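Local structure of regulator of chromosome condensation (Saccharomyces cerevisiae, 3OF7) at residues A[68-73]-A[80-85]; A[87-92]-A[133-138]. The protein acts as a guanine nucleotide exchange factor that promotes replacement of GDP by GTP on GSP1 and GSP2, and binds chromatin in the yeast nucleus. One frame throughout, in Å; residues are numbered along the deposited sequence.

Interaction 1. Residues A[68-73]-A[80-85]; sequences KIISFA and LALDEE
One face of the Glu84 carboxylate is turned to the aliphatic chain of Lys68, with Lys68 CD 3.3 Å from Glu84 OE1 and Lys68 CB also lying over that face. Glu84 CG stands opposite its carbonyl carbon (chi1 -77°) and the chain runs on extended, which brings the carboxylate beside Lys68. The other flat group, the Phe72 ring, leads away from strand 80-83 to Ile31, so Phe72 meets its partner through CB, 4.0 Å from Ala81 CB. Lys68 NZ stays 4.2 Å from Glu84 OE1, too far for a salt bridge. With an alanine here in place of Glu84, the Lys68 chain would probably lose the carboxylate beside it, and its ammonium group the nearby opposite charge.

The antiparallel ladder contains a classic beta bulge, for Ile70 and Ser71 both face Leu82. Ile70 N reaches Leu82 O at 2.8 Å and 167°, whereas Ser71 N makes a weak bond to the same oxygen at 3.3 Å. Ile70 CD1 packs against Leu82 CD2 at 3.9 Å.

This hairpin belongs to a beta-propeller blade: Ala73, Leu80 and Leu82 rest on Leu153 of strand 150-155, while Ile69 and Ala81 press on Trp89 of strand 88-92.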
loop_
_atom_site.group_PDB
_atom_site.type_symbol
_atom_site.label_atom_id
_atom_site.label_comp_id
_atom_site.label_asym_id
_atom_site.label_seq_id
_atom_site.Cartn_x
_atom_site.Cartn_y
_atom_site.Cartn_z
ATOM N N LYS A 68 3.466 -20.704 5.336
ATOM C CA LYS A 68 4.554 -20.356 4.403
ATOM C C LYS A 68 4.216 -19.145 3.528
ATOM O O LYS A 68 4.350 -19.171 2.292
ATOM C CB LYS A 68 4.969 -21.558 3.539
ATOM C CG LYS A 68 5.417 -22.781 4.351
ATOM C CD LYS A 68 5.822 -23.936 3.440
ATOM C CE LYS A 68 6.381 -25.112 4.243
ATOM N NZ LYS A 68 6.577 -26.317 3.376
ATOM N N ILE A 69 3.793 -18.079 4.194
ATOM C CA ILE A 69 3.475 -16.825 3.520
ATOM C C ILE A 69 4.746 -16.179 2.958
ATOM O O ILE A 69 5.750 -16.046 3.666
ATOM C CB ILE A 69 2.753 -15.855 4.480
ATOM C CG1 ILE A 69 1.443 -16.477 5.001
ATOM C CG2 ILE A 69 2.516 -14.484 3.806
ATOM C CD1 ILE A 69 0.476 -16.984 3.894
ATOM N N ILE A 70 4.693 -15.791 1.679
ATOM C CA ILE A 70 5.818 -15.123 1.018
ATOM C C ILE A 70 5.478 -13.735 0.435
ATOM O O ILE A 70 6.350 -13.059 -0.108
ATOM C CB ILE A 70 6.444 -16.027 -0.084
ATOM C CG1 ILE A 70 5.363 -16.652 -0.970
ATOM C CG2 ILE A 70 7.260 -17.148 0.557
ATOM C CD1 ILE A 70 4.882 -15.787 -2.109
ATOM N N SER A 71 4.215 -13.320 0.542
ATOM C CA SER A 71 3.804 -11.971 0.106
ATOM C C SER A 71 2.525 -11.584 0.815
ATOM O O SER A 71 1.759 -12.436 1.220
ATOM C CB SER A 71 3.530 -11.930 -1.405
ATOM O OG SER A 71 3.496 -10.576 -1.878
ATOM N N PHE A 72 2.282 -10.291 0.925
ATOM C CA PHE A 72 0.968 -9.826 1.366
ATOM C C PHE A 72 0.682 -8.425 0.857
ATOM O O PHE A 72 1.598 -7.680 0.507
ATOM C CB PHE A 72 0.798 -9.944 2.899
ATOM C CG PHE A 72 1.824 -9.175 3.692
ATOM C CD1 PHE A 72 1.671 -7.806 3.914
ATOM C CD2 PHE A 72 2.949 -9.822 4.217
ATOM C CE1 PHE A 72 2.617 -7.080 4.645
ATOM C CE2 PHE A 72 3.902 -9.108 4.961
ATOM C CZ PHE A 72 3.733 -7.727 5.167
ATOM N N ALA A 73 -0.602 -8.086 0.785
ATOM C CA ALA A 73 -1.036 -6.785 0.291
ATOM C C ALA A 73 -2.083 -6.295 1.260
ATOM O O ALA A 73 -3.099 -6.956 1.467
ATOM C CB ALA A 73 -1.622 -6.899 -1.133
ATOM N N LEU A 80 -4.664 -9.396 1.976
ATOM C CA LEU A 80 -4.494 -10.620 1.220
ATOM C C LEU A 80 -3.066 -11.085 1.433
ATOM O O LEU A 80 -2.165 -10.266 1.507
ATOM C CB LEU A 80 -4.721 -10.351 -0.267
ATOM C CG LEU A 80 -6.017 -9.628 -0.641
ATOM C CD1 LEU A 80 -5.992 -9.306 -2.132
ATOM C CD2 LEU A 80 -7.267 -10.450 -0.269
ATOM N N ALA A 81 -2.868 -12.401 1.521
ATOM C CA ALA A 81 -1.530 -12.966 1.600
ATOM C C ALA A 81 -1.364 -14.129 0.622
ATOM O O ALA A 81 -2.348 -14.762 0.210
ATOM C CB ALA A 81 -1.202 -13.399 3.039
ATOM N N LEU A 82 -0.116 -14.380 0.236
ATOM C CA LEU A 82 0.196 -15.421 -0.736
ATOM C C LEU A 82 1.203 -16.393 -0.149
ATOM O O LEU A 82 2.190 -15.973 0.456
ATOM C CB LEU A 82 0.789 -14.792 -1.997
ATOM C CG LEU A 82 0.947 -15.678 -3.234
ATOM C CD1 LEU A 82 -0.413 -16.047 -3.778
ATOM C CD2 LEU A 82 1.759 -14.933 -4.268
ATOM N N ASP A 83 0.962 -17.686 -0.342
ATOM C CA ASP A 83 1.895 -18.689 0.144
ATOM C C ASP A 83 2.744 -19.304 -0.975
ATOM O O ASP A 83 2.613 -18.938 -2.151
ATOM C CB ASP A 83 1.185 -19.757 1.003
ATOM C CG ASP A 83 0.189 -20.609 0.220
ATOM O OD1 ASP A 83 0.375 -20.821 -1.002
ATOM O OD2 ASP A 83 -0.775 -21.095 0.857
ATOM N N GLU A 84 3.622 -20.229 -0.600
ATOM C CA GLU A 84 4.523 -20.862 -1.561
ATOM C C GLU A 84 3.818 -21.595 -2.706
ATOM O O GLU A 84 4.359 -21.664 -3.817
ATOM C CB GLU A 84 5.487 -21.806 -0.847
ATOM C CG GLU A 84 6.609 -21.077 -0.128
ATOM C CD GLU A 84 7.491 -22.020 0.671
ATOM O OE1 GLU A 84 7.318 -23.259 0.565
ATOM O OE2 GLU A 84 8.352 -21.508 1.408
ATOM N N GLU A 85 2.630 -22.139 -2.433
ATOM C CA GLU A 85 1.915 -22.839 -3.499
ATOM C C GLU A 85 0.908 -21.927 -4.200
ATOM O O GLU A 85 0.032 -22.381 -4.948
ATOM C CB GLU A 85 1.305 -24.151 -3.005
ATOM C CG GLU A 85 2.371 -25.192 -2.668
ATOM C CD GLU A 85 3.542 -25.181 -3.648
ATOM O OE1 GLU A 85 4.702 -25.045 -3.199
ATOM O OE2 GLU A 85 3.309 -25.307 -4.869
#

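Interaction 2. Residues A[87-92]-A[133-138]; sequences NVWSWG and PAKIPR
Lys135 lays its aliphatic chain over one face of the Trp89 indole, where the short strand 134-135 closes the outer edge of a four-stranded beta-propeller blade. The evidence for a CH-pi contact is direct: Lys135 CG sits 3.5 Å from the centroid of the Trp89 five-membered ring and 17° off its normal. Lys135 CG lies anti to the carbonyl carbon (chi1 -74°), and the chain crosses the indole obliquely, bringing CD to 3.7 Å from Asn87 CB.

Pro133 likewise covers part of a Trp91 face, its CG 3.7 Å from Trp91 CE3 and offset toward the rim. Val88 and Ile136 instead point the same way, side by side, with Val88 CG1 and Ile136 CD1 3.9 Å apart. Asn87 and Arg138 cross at about a right angle; Arg138 NH1 bonds Asn87 OD1 at 2.8 Å, within the guanidinium plane but 63° out of the amide carbonyl plane.

Backbone pairing is carried by Ser90 N to Ala134 O, with a weak return bond from Ala134 N to Ser90 O, and by Ile136 N to Val88 O, 2.7 Å long. Beyond this last bond a water bridges the two segments, accepting from Val88 N at 2.9 Å and donating to Ile136 O.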
loop_
_atom_site.group_PDB
_atom_site.type_symbol
_atom_site.label_atom_id
_atom_site.label_comp_id
_atom_site.label_asym_id
_atom_site.label_seq_id
_atom_site.Cartn_x
_atom_site.Cartn_y
_atom_site.Cartn_z
ATOM N N ASN A 87 -1.514 -20.116 -3.055
ATOM C CA ASN A 87 -2.856 -19.931 -2.489
ATOM C C ASN A 87 -2.975 -18.514 -1.953
ATOM O O ASN A 87 -2.010 -17.971 -1.412
ATOM C CB ASN A 87 -3.142 -20.909 -1.353
ATOM C CG ASN A 87 -3.289 -22.342 -1.830
ATOM O OD1 ASN A 87 -4.188 -22.676 -2.613
ATOM N ND2 ASN A 87 -2.411 -23.201 -1.341
ATOM N N VAL A 88 -4.162 -17.935 -2.106
ATOM C CA VAL A 88 -4.459 -16.607 -1.580
ATOM C C VAL A 88 -5.220 -16.700 -0.259
ATOM O O VAL A 88 -6.294 -17.321 -0.182
ATOM C CB VAL A 88 -5.246 -15.747 -2.608
ATOM C CG1 VAL A 88 -5.512 -14.343 -2.064
ATOM C CG2 VAL A 88 -4.489 -15.666 -3.937
ATOM N N TRP A 89 -4.645 -16.098 0.777
ATOM C CA TRP A 89 -5.260 -16.010 2.090
ATOM C C TRP A 89 -5.849 -14.608 2.240
ATOM O O TRP A 89 -5.330 -13.646 1.667
ATOM C CB TRP A 89 -4.211 -16.194 3.181
ATOM C CG TRP A 89 -3.510 -17.527 3.217
ATOM C CD1 TRP A 89 -2.701 -18.070 2.253
ATOM C CD2 TRP A 89 -3.534 -18.464 4.295
ATOM N NE1 TRP A 89 -2.229 -19.302 2.667
ATOM C CE2 TRP A 89 -2.723 -19.562 3.918
ATOM C CE3 TRP A 89 -4.173 -18.490 5.543
ATOM C CZ2 TRP A 89 -2.538 -20.678 4.749
ATOM C CZ3 TRP A 89 -3.976 -19.591 6.372
ATOM C CH2 TRP A 89 -3.170 -20.670 5.968
ATOM N N SER A 90 -6.904 -14.493 3.042
ATOM C CA SER A 90 -7.535 -13.196 3.287
ATOM C C SER A 90 -8.097 -13.113 4.698
ATOM O O SER A 90 -8.464 -14.132 5.304
ATOM C CB SER A 90 -8.663 -12.957 2.276
ATOM O OG SER A 90 -9.724 -13.878 2.482
ATOM N N TRP A 91 -8.142 -11.893 5.220
ATOM C CA TRP A 91 -8.829 -11.606 6.475
ATOM C C TRP A 91 -9.162 -10.126 6.528
ATOM O O TRP A 91 -8.548 -9.320 5.825
ATOM C CB TRP A 91 -7.992 -12.027 7.690
ATOM C CG TRP A 91 -6.741 -11.219 7.913
ATOM C CD1 TRP A 91 -6.625 -10.100 8.681
ATOM C CD2 TRP A 91 -5.431 -11.485 7.389
ATOM N NE1 TRP A 91 -5.332 -9.646 8.663
ATOM C CE2 TRP A 91 -4.577 -10.475 7.876
ATOM C CE3 TRP A 91 -4.902 -12.467 6.540
ATOM C CZ2 TRP A 91 -3.213 -10.421 7.556
ATOM C CZ3 TRP A 91 -3.546 -12.412 6.220
ATOM C CH2 TRP A 91 -2.723 -11.393 6.721
ATOM N N GLY A 92 -10.139 -9.780 7.358
ATOM C CA GLY A 92 -10.620 -8.412 7.467
ATOM C C GLY A 92 -12.107 -8.332 7.196
ATOM O O GLY A 92 -12.838 -9.318 7.360
ATOM N N PRO A 133 -7.400 -15.554 9.474
ATOM C CA PRO A 133 -6.849 -15.748 8.143
ATOM C C PRO A 133 -7.144 -17.151 7.653
ATOM O O PRO A 133 -6.965 -18.110 8.402
ATOM C CB PRO A 133 -5.343 -15.584 8.362
ATOM C CG PRO A 133 -5.254 -14.644 9.493
ATOM C CD PRO A 133 -6.381 -15.039 10.407
ATOM N N ALA A 134 -7.605 -17.258 6.415
ATOM C CA ALA A 134 -7.895 -18.555 5.809
ATOM C C ALA A 134 -7.747 -18.456 4.299
ATOM O O ALA A 134 -7.799 -17.355 3.732
ATOM C CB ALA A 134 -9.309 -19.034 6.194
ATOM N N LYS A 135 -7.587 -19.607 3.647
ATOM C CA LYS A 135 -7.372 -19.647 2.207
ATOM C C LYS A 135 -8.665 -19.496 1.431
ATOM O O LYS A 135 -9.688 -20.078 1.796
ATOM C CB LYS A 135 -6.682 -20.945 1.790
ATOM C CG LYS A 135 -5.201 -21.012 2.154
ATOM C CD LYS A 135 -4.564 -22.345 1.771
ATOM C CE LYS A 135 -4.864 -23.434 2.803
ATOM N NZ LYS A 135 -4.242 -24.749 2.438
ATOM N N ILE A 136 -8.601 -18.706 0.362
ATOM C CA ILE A 136 -9.629 -18.704 -0.671
ATOM C C ILE A 136 -9.514 -20.056 -1.388
ATOM O O ILE A 136 -8.401 -20.493 -1.709
ATOM C CB ILE A 136 -9.430 -17.530 -1.674
ATOM C CG1 ILE A 136 -9.607 -16.179 -0.965
ATOM C CG2 ILE A 136 -10.384 -17.643 -2.876
ATOM C CD1 ILE A 136 -9.319 -14.972 -1.845
ATOM N N PRO A 137 -10.653 -20.737 -1.609
ATOM C CA PRO A 137 -10.600 -22.022 -2.311
ATOM C C PRO A 137 -9.808 -21.942 -3.612
ATOM O O PRO A 137 -9.980 -21.008 -4.401
ATOM C CB PRO A 137 -12.075 -22.337 -2.574
ATOM C CG PRO A 137 -12.770 -21.720 -1.420
ATOM C CD PRO A 137 -12.016 -20.436 -1.133
ATOM N N ARG A 138 -8.938 -22.924 -3.819
ATOM C CA ARG A 138 -8.050 -22.940 -4.970
ATOM C C ARG A 138 -8.807 -22.936 -6.300
ATOM O O ARG A 138 -8.338 -22.371 -7.291
ATOM C CB ARG A 138 -7.124 -24.149 -4.879
ATOM C CG ARG A 138 -5.832 -23.961 -5.586
ATOM C CD ARG A 138 -4.830 -25.030 -5.208
ATOM N NE ARG A 138 -3.688 -24.946 -6.104
ATOM C CZ ARG A 138 -2.626 -24.178 -5.891
ATOM N NH1 ARG A 138 -2.544 -23.434 -4.789
ATOM N NH2 ARG A 138 -1.640 -24.167 -6.774
HETATM O O HOH W 1 -6.167 -19.762 -3.147
#

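In the fold
Interactions 1 and 2 lie in one four-stranded antiparallel sheet, their centres about 9 Å apart. Strands 69-74, 78-83, 88-92 and 134-135 follow in chain order across it: interaction 1 joins the first pair, interaction 2 the last. The middle pair links them, through the probable hydrogen bond between Trp89 N and Ala81 O and through Asp83, whose carboxylate holds both Asn87 N and Trp89 NE1; Arg138 NH1 also bonds Glu85 O. Interaction 1 falls in the first RCC1 sequence repeat and interaction 2 in the second, so this blade is assembled from two successive repeats. Such staggering is familiar in RCC1 propellers, where it ties adjacent blades together along the chain.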